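Local structure of DNA helicase RecQ (Deinococcus radiodurans, 4Q48) at residues K302-F307 and G328-P333. The protein is a RecQ-family helicase, present as its catalytic core, that probably couples ATP hydrolysis to unwinding duplex DNA while translocating 3'-5'. Residues are numbered along the deposited sequence; the frame is centred on the assembly and turned at random.
Sequences KPNVRF and GRDGLP
Arg306 and Asp330 form the salt bridge of this contact, with NH1 making a weak, bent hydrogen bond to OD1 at 3.4 Å; the NH2 to OD2 spacing is implausibly short and its exact geometry doubtful. The carboxylate lies at the guanidinium edge, the two planes 40° apart. Asp330 reaches it with CG between its own backbone N and carbonyl carbon (chi1 60°), while the Arg306 chain starts away from the loop and folds back at chi2 and chi3. The same carboxylate shapes the loop: OD1 accepts the Leu332 N-H at 3.1 Å, met from above the carboxylate plane, which makes an Asx turn. A type I beta turn from Gly328 to Gly331 runs into it. The backbones join where Gly328 N donates to Val305 O over 2.9 Å; Ser334 OG is a second donor to that oxygen. Pro333 O lies over one guanidinium face, 3.3 Å from Arg306 CD, and Leu332 CB and CD1 pack against NH2. Farther out, Arg329 CB passes Pro303 O at 4.1 Å, and NE makes a weak hydrogen bond to Gly325 O. Its side chain lies about 7 Å from that of Gly49, an ADP-binding residue (no nucleotide is bound here), consistent with a loop of helicase motif VI. In the second RecA-like domain, this loop joins helix 317-324 to strand 334-340 and packs on residues 302-306, which lead into strand 305-310, between strands 334-340 and 238-242.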
loop_
_atom_site.group_PDB
_atom_site.type_symbol
_atom_site.label_atom_id
_atom_site.label_comp_id
_atom_site.label_asym_id
_atom_site.label_seq_id
_atom_site.Cartn_x
_atom_site.Cartn_y
_atom_site.Cartn_z
ATOM N N LYS A 302 11.480 16.240 6.021
ATOM C CA LYS A 302 12.406 17.227 5.490
ATOM C C LYS A 302 12.017 17.398 4.033
ATOM O O LYS A 302 11.786 16.411 3.350
ATOM C CB LYS A 302 13.864 16.777 5.620
ATOM C CG LYS A 302 14.867 17.874 5.362
ATOM C CD LYS A 302 16.286 17.442 5.657
ATOM C CE LYS A 302 17.279 18.372 4.951
ATOM N NZ LYS A 302 17.338 19.766 5.500
ATOM N N PRO A 303 11.956 18.640 3.539
ATOM C CA PRO A 303 11.458 18.779 2.173
ATOM C C PRO A 303 12.561 18.522 1.171
ATOM O O PRO A 303 12.315 18.305 -0.009
ATOM C CB PRO A 303 11.000 20.243 2.115
ATOM C CG PRO A 303 11.356 20.859 3.474
ATOM C CD PRO A 303 12.335 19.942 4.103
ATOM N N ASN A 304 13.760 18.418 1.711
ATOM C CA ASN A 304 15.014 18.690 1.049
ATOM C C ASN A 304 15.810 17.375 0.790
ATOM O O ASN A 304 17.019 17.395 0.511
ATOM C CB ASN A 304 15.755 19.665 1.995
ATOM C CG ASN A 304 16.939 20.351 1.372
ATOM O OD1 ASN A 304 16.967 20.644 0.185
ATOM N ND2 ASN A 304 17.939 20.614 2.189
ATOM N N VAL A 305 15.137 16.230 0.930
ATOM C CA VAL A 305 15.809 14.923 0.996
ATOM C C VAL A 305 16.161 14.315 -0.371
ATOM O O VAL A 305 15.293 13.938 -1.162
ATOM C CB VAL A 305 14.951 13.888 1.780
ATOM C CG1 VAL A 305 15.547 12.513 1.674
ATOM C CG2 VAL A 305 14.803 14.289 3.243
ATOM N N ARG A 306 17.456 14.146 -0.598
ATOM C CA ARG A 306 17.974 13.832 -1.918
ATOM C C ARG A 306 18.097 12.337 -2.217
ATOM O O ARG A 306 18.117 11.946 -3.380
ATOM C CB ARG A 306 19.335 14.506 -2.087
ATOM C CG ARG A 306 19.212 15.867 -2.678
ATOM C CD ARG A 306 18.303 15.816 -3.871
ATOM N NE ARG A 306 17.577 17.055 -4.000
ATOM C CZ ARG A 306 16.301 17.211 -3.680
ATOM N NH1 ARG A 306 15.574 16.188 -3.314
ATOM N NH2 ARG A 306 15.733 18.390 -3.808
ATOM N N PHE A 307 18.201 11.502 -1.186
ATOM C CA PHE A 307 18.171 10.066 -1.405
ATOM C C PHE A 307 17.642 9.261 -0.217
ATOM O O PHE A 307 17.700 9.704 0.948
ATOM C CB PHE A 307 19.561 9.556 -1.784
ATOM C CG PHE A 307 20.579 9.569 -0.654
ATOM C CD1 PHE A 307 21.420 10.659 -0.465
ATOM C CD2 PHE A 307 20.756 8.458 0.154
ATOM C CE1 PHE A 307 22.375 10.651 0.523
ATOM C CE2 PHE A 307 21.723 8.450 1.155
ATOM C CZ PHE A 307 22.529 9.552 1.333
ATOM N N GLY A 328 12.534 13.565 -1.876
ATOM C CA GLY A 328 12.089 14.454 -2.916
ATOM C C GLY A 328 10.761 15.130 -2.677
ATOM O O GLY A 328 9.972 15.282 -3.602
ATOM N N ARG A 329 10.521 15.580 -1.455
ATOM C CA ARG A 329 9.236 16.185 -1.144
ATOM C C ARG A 329 9.259 17.636 -1.587
ATOM O O ARG A 329 8.306 18.379 -1.362
ATOM C CB ARG A 329 8.890 16.044 0.342
ATOM C CG ARG A 329 8.580 14.607 0.721
ATOM C CD ARG A 329 7.129 14.220 0.545
ATOM N NE ARG A 329 6.897 12.899 1.134
ATOM C CZ ARG A 329 5.705 12.386 1.424
ATOM N NH1 ARG A 329 4.608 13.103 1.224
ATOM N NH2 ARG A 329 5.619 11.165 1.951
ATOM N N ASP A 330 10.368 18.042 -2.199
ATOM C CA ASP A 330 10.439 19.374 -2.791
ATOM C C ASP A 330 10.256 19.322 -4.314
ATOM O O ASP A 330 10.480 20.316 -5.003
ATOM C CB ASP A 330 11.766 20.031 -2.452
ATOM C CG ASP A 330 12.975 19.225 -2.966
ATOM O OD1 ASP A 330 12.795 18.108 -3.538
ATOM O OD2 ASP A 330 14.112 19.725 -2.784
ATOM N N GLY A 331 9.779 18.181 -4.810
ATOM C CA GLY A 331 9.535 17.975 -6.230
ATOM C C GLY A 331 10.765 17.790 -7.108
ATOM O O GLY A 331 10.640 17.477 -8.299
ATOM N N LEU A 332 11.954 17.955 -6.524
ATOM C CA LEU A 332 13.202 17.856 -7.276
ATOM C C LEU A 332 13.734 16.400 -7.363
ATOM O O LEU A 332 13.249 15.520 -6.636
ATOM C CB LEU A 332 14.222 18.796 -6.637
ATOM C CG LEU A 332 13.844 20.278 -6.673
ATOM C CD1 LEU A 332 14.710 21.027 -5.726
ATOM C CD2 LEU A 332 14.044 20.802 -8.076
ATOM N N PRO A 333 14.691 16.128 -8.288
ATOM C CA PRO A 333 15.166 14.746 -8.464
ATOM C C PRO A 333 15.740 14.129 -7.190
ATOM O O PRO A 333 16.523 14.772 -6.486
ATOM C CB PRO A 333 16.269 14.881 -9.518
ATOM C CG PRO A 333 15.901 16.075 -10.303
ATOM C CD PRO A 333 15.307 17.031 -9.278
#